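Local coordinates for protein L-ribulose 3-epimerase (Methylomonas sp. DH-1, PDB 7CJ7) that catalyses the manganese-dependent epimerization of ketoses at C3, acting most strongly on L-ribulose and also converting D-allulose and D-fructose into one another, at residues A[73-85]-A[125-137]. Sequence-based numbering, arbitrary orientation.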
loop_
_atom_site.group_PDB
_atom_site.type_symbol
_atom_site.label_atom_id
_atom_site.label_comp_id
_atom_site.label_asym_id
_atom_site.label_seq_id
_atom_site.Cartn_x
_atom_site.Cartn_y
_atom_site.Cartn_z
ATOM N N SER A 73 14.163 -2.954 12.121
ATOM C CA SER A 73 12.957 -3.147 12.955
ATOM C C SER A 73 12.910 -2.033 14.001
ATOM O O SER A 73 13.850 -1.204 14.013
ATOM C CB SER A 73 12.972 -4.509 13.585
ATOM O OG SER A 73 14.006 -4.591 14.548
ATOM N N ALA A 74 11.848 -1.980 14.810
ATOM C CA ALA A 74 11.698 -0.979 15.891
ATOM C C ALA A 74 12.967 -0.975 16.753
ATOM O O ALA A 74 13.437 0.105 17.114
ATOM C CB ALA A 74 10.458 -1.259 16.712
ATOM N N ALA A 75 13.542 -2.144 17.033
ATOM C CA ALA A 75 14.685 -2.283 17.968
ATOM C C ALA A 75 15.969 -1.686 17.362
ATOM O O ALA A 75 16.899 -1.390 18.133
ATOM C CB ALA A 75 14.855 -3.738 18.331
ATOM N N THR A 76 16.020 -1.502 16.040
ATOM C CA THR A 76 17.243 -1.115 15.289
ATOM C C THR A 76 16.985 0.101 14.385
ATOM O O THR A 76 17.789 0.333 13.472
ATOM C CB THR A 76 17.766 -2.298 14.467
ATOM O OG1 THR A 76 16.704 -2.819 13.671
ATOM C CG2 THR A 76 18.330 -3.409 15.320
ATOM N N ASP A 77 15.931 0.871 14.651
ATOM C CA ASP A 77 15.484 1.995 13.788
ATOM C C ASP A 77 16.442 3.186 13.914
ATOM O O ASP A 77 16.383 3.872 14.939
ATOM C CB ASP A 77 14.065 2.406 14.168
ATOM C CG ASP A 77 13.446 3.438 13.242
ATOM O OD1 ASP A 77 14.184 3.989 12.392
ATOM O OD2 ASP A 77 12.219 3.679 13.376
ATOM N N VAL A 78 17.253 3.453 12.891
ATOM C CA VAL A 78 18.297 4.523 12.914
ATOM C C VAL A 78 17.674 5.922 12.824
ATOM O O VAL A 78 18.452 6.887 12.961
ATOM C CB VAL A 78 19.352 4.325 11.814
ATOM C CG1 VAL A 78 20.220 3.110 12.107
ATOM C CG2 VAL A 78 18.742 4.267 10.414
ATOM N N THR A 79 16.352 6.041 12.643
ATOM C CA THR A 79 15.617 7.338 12.703
ATOM C C THR A 79 15.255 7.682 14.154
ATOM O O THR A 79 14.895 8.847 14.420
ATOM C CB THR A 79 14.329 7.336 11.869
ATOM O OG1 THR A 79 13.369 6.469 12.481
ATOM C CG2 THR A 79 14.570 6.925 10.434
ATOM N N SER A 80 15.336 6.714 15.064
ATOM C CA SER A 80 14.894 6.873 16.475
ATOM C C SER A 80 15.599 8.052 17.162
ATOM O O SER A 80 16.811 8.245 16.946
ATOM C CB SER A 80 15.124 5.614 17.251
ATOM O OG SER A 80 14.582 5.744 18.553
ATOM N N THR A 81 14.871 8.768 18.027
ATOM C CA THR A 81 15.440 9.817 18.916
ATOM C C THR A 81 15.990 9.153 20.186
ATOM O O THR A 81 16.451 9.876 21.068
ATOM C CB THR A 81 14.421 10.932 19.187
ATOM O OG1 THR A 81 13.261 10.367 19.797
ATOM C CG2 THR A 81 14.025 11.668 17.924
ATOM N N ASP A 82 15.966 7.820 20.250
ATOM C CA ASP A 82 16.619 7.013 21.317
ATOM C C ASP A 82 17.999 6.600 20.805
ATOM O O ASP A 82 18.107 5.727 19.948
ATOM C CB ASP A 82 15.769 5.795 21.705
ATOM C CG ASP A 82 16.359 4.965 22.843
ATOM O OD1 ASP A 82 17.515 5.237 23.227
ATOM O OD2 ASP A 82 15.644 4.066 23.364
ATOM N N PRO A 83 19.090 7.224 21.299
ATOM C CA PRO A 83 20.437 6.938 20.803
ATOM C C PRO A 83 20.840 5.459 20.920
ATOM O O PRO A 83 21.639 5.009 20.126
ATOM C CB PRO A 83 21.349 7.802 21.692
ATOM C CG PRO A 83 20.448 8.895 22.215
ATOM C CD PRO A 83 19.078 8.268 22.336
ATOM N N ALA A 84 20.295 4.732 21.898
ATOM C CA ALA A 84 20.612 3.300 22.113
ATOM C C ALA A 84 20.049 2.480 20.944
ATOM O O ALA A 84 20.704 1.519 20.492
ATOM C CB ALA A 84 20.078 2.831 23.441
ATOM N N ILE A 85 18.878 2.862 20.446
ATOM C CA ILE A 85 18.218 2.167 19.307
ATOM C C ILE A 85 19.020 2.486 18.038
ATOM O O ILE A 85 19.324 1.557 17.268
ATOM C CB ILE A 85 16.736 2.572 19.218
ATOM C CG1 ILE A 85 15.944 2.009 20.407
ATOM C CG2 ILE A 85 16.145 2.163 17.880
ATOM C CD1 ILE A 85 14.469 2.351 20.399
ATOM N N ARG A 125 11.565 16.233 11.996
ATOM C CA ARG A 125 12.844 16.708 11.403
ATOM C C ARG A 125 13.986 15.900 12.033
ATOM O O ARG A 125 14.966 15.612 11.330
ATOM C CB ARG A 125 13.008 18.218 11.591
ATOM C CG ARG A 125 11.790 19.011 11.136
ATOM C CD ARG A 125 12.022 20.507 11.101
ATOM N NE ARG A 125 12.966 20.836 10.043
ATOM C CZ ARG A 125 13.407 22.054 9.752
ATOM N NH1 ARG A 125 14.271 22.194 8.763
ATOM N NH2 ARG A 125 12.997 23.115 10.433
ATOM N N GLU A 126 13.862 15.530 13.311
ATOM C CA GLU A 126 14.939 14.796 14.027
ATOM C C GLU A 126 15.042 13.373 13.468
ATOM O O GLU A 126 16.189 12.900 13.277
ATOM C CB GLU A 126 14.707 14.750 15.534
ATOM C CG GLU A 126 14.937 16.070 16.217
ATOM C CD GLU A 126 13.679 16.878 16.476
ATOM O OE1 GLU A 126 12.587 16.502 15.966
ATOM O OE2 GLU A 126 13.793 17.887 17.195
ATOM N N ASN A 127 13.904 12.728 13.207
ATOM C CA ASN A 127 13.860 11.371 12.597
ATOM C C ASN A 127 14.638 11.426 11.281
ATOM O O ASN A 127 15.518 10.570 11.069
ATOM C CB ASN A 127 12.435 10.870 12.357
ATOM C CG ASN A 127 11.653 10.557 13.617
ATOM O OD1 ASN A 127 10.469 10.861 13.688
ATOM N ND2 ASN A 127 12.288 9.952 14.609
ATOM N N ARG A 128 14.342 12.408 10.425
ATOM C CA ARG A 128 14.981 12.507 9.088
ATOM C C ARG A 128 16.478 12.795 9.254
ATOM O O ARG A 128 17.283 12.140 8.579
ATOM C CB ARG A 128 14.290 13.558 8.215
ATOM C CG ARG A 128 14.819 13.579 6.786
ATOM C CD ARG A 128 14.560 14.912 6.121
ATOM N NE ARG A 128 15.172 15.047 4.812
ATOM C CZ ARG A 128 14.629 14.590 3.696
ATOM N NH1 ARG A 128 15.236 14.781 2.543
ATOM N NH2 ARG A 128 13.481 13.938 3.737
ATOM N N ALA A 129 16.847 13.740 10.121
ATOM C CA ALA A 129 18.261 14.095 10.405
ATOM C C ALA A 129 19.035 12.855 10.888
ATOM O O ALA A 129 20.165 12.628 10.427
ATOM C CB ALA A 129 18.299 15.187 11.439
ATOM N N ASN A 130 18.458 12.088 11.809
ATOM C CA ASN A 130 19.100 10.862 12.359
ATOM C C ASN A 130 19.330 9.852 11.226
ATOM O O ASN A 130 20.411 9.251 11.168
ATOM C CB ASN A 130 18.275 10.291 13.518
ATOM C CG ASN A 130 18.308 11.185 14.737
ATOM O OD1 ASN A 130 19.105 12.120 14.795
ATOM N ND2 ASN A 130 17.441 10.920 15.703
ATOM N N SER A 131 18.362 9.684 10.332
ATOM C CA SER A 131 18.461 8.758 9.172
ATOM C C SER A 131 19.614 9.190 8.256
ATOM O O SER A 131 20.466 8.364 7.905
ATOM C CB SER A 131 17.168 8.732 8.425
ATOM O OG SER A 131 17.181 7.677 7.483
ATOM N N VAL A 132 19.664 10.469 7.898
ATOM C CA VAL A 132 20.749 11.027 7.036
ATOM C C VAL A 132 22.107 10.712 7.679
ATOM O O VAL A 132 23.020 10.217 6.968
ATOM C CB VAL A 132 20.569 12.539 6.822
ATOM C CG1 VAL A 132 21.786 13.159 6.154
ATOM C CG2 VAL A 132 19.325 12.823 5.997
ATOM N N ALA A 133 22.265 11.014 8.964
ATOM C CA ALA A 133 23.553 10.841 9.670
ATOM C C ALA A 133 23.925 9.355 9.660
ATOM O O ALA A 133 25.099 9.035 9.407
ATOM C CB ALA A 133 23.462 11.386 11.074
ATOM N N ALA A 134 22.953 8.482 9.935
ATOM C CA ALA A 134 23.168 7.017 9.967
ATOM C C ALA A 134 23.650 6.554 8.595
ATOM O O ALA A 134 24.526 5.667 8.530
ATOM C CB ALA A 134 21.905 6.298 10.371
ATOM N N MET A 135 23.092 7.110 7.516
ATOM C CA MET A 135 23.457 6.645 6.157
ATOM C C MET A 135 24.846 7.182 5.794
ATOM O O MET A 135 25.566 6.503 5.035
ATOM C CB MET A 135 22.409 7.039 5.117
ATOM C CG MET A 135 21.088 6.305 5.310
ATOM S SD MET A 135 21.221 4.492 5.297
ATOM C CE MET A 135 21.541 4.144 7.027
ATOM N N GLN A 136 25.242 8.334 6.336
ATOM C CA GLN A 136 26.632 8.814 6.180
ATOM C C GLN A 136 27.587 7.837 6.862
ATOM O O GLN A 136 28.598 7.483 6.238
ATOM C CB GLN A 136 26.786 10.224 6.729
ATOM C CG GLN A 136 26.016 11.241 5.910
ATOM C CD GLN A 136 26.026 12.607 6.543
ATOM O OE1 GLN A 136 26.100 12.744 7.762
ATOM N NE2 GLN A 136 25.937 13.630 5.711
ATOM N N ARG A 137 27.306 7.447 8.103
ATOM C CA ARG A 137 28.208 6.541 8.862
ATOM C C ARG A 137 28.288 5.191 8.130
ATOM O O ARG A 137 29.404 4.642 8.000
ATOM C CB ARG A 137 27.741 6.397 10.314
ATOM C CG ARG A 137 27.774 7.694 11.110
ATOM C CD ARG A 137 27.598 7.455 12.600
ATOM N NE ARG A 137 26.311 6.857 12.935
ATOM C CZ ARG A 137 25.187 7.536 13.122
ATOM N NH1 ARG A 137 25.169 8.846 12.987
ATOM N NH2 ARG A 137 24.068 6.905 13.432
HETATM O O HOH W 1 11.717 8.711 17.469
#
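Val78 lies against Ala134 of helix 125-143, its CB 3.5 Å from the alanine CB and both its methyls resting on that same carbon. A residue as small as alanine lets the loop come this near the helix, while the next residue, Met135, brings its CE to 4.4 Å from Val78 CG2.

One turn earlier in the helix, Ser131 CB meets Thr79 CG2 at 3.7 Å, a methylene against a methyl; the serine hydroxyl is bonded to Tyr113 O. With chi1 at 69°, Thr79 sends CG2 to the helix and OG1 back to Asp77. There OG1 and the backbone N of Thr79 both bond to Asp77 OD1, at 2.6 and 3.0 Å, from one face of the carboxylate. The backbone bond makes an Asx turn, within a type I turn from Asp77 to Ser80, and the OG1 bond fixes the threonine's rotation; Tyr119 OH binds the other carboxylate oxygen.

Two asparagines suit the helix's loop-facing side, since their amides can donate to backbone carbonyls. Asn127 ND2 gives Thr79 O a nearly straight bond of 2.8 Å, lying close to its own amide plane but 50° above that of the carbonyl. The CA of Asn127 makes a C-H...O contact with the same oxygen, and a water joins ND2 to Thr81 N. Asn130 ND2 reaches Ser80 O in a weak, bent bond of 3.0 Å.

Beyond Ser80, whose OG forms an ST turn, Asp82 N-caps helix 83-102. The contact thus joins the loop after barrel strand 65-72 to the first half of outer helix 125-143, within a TIM barrel of the xylose isomerase-like type.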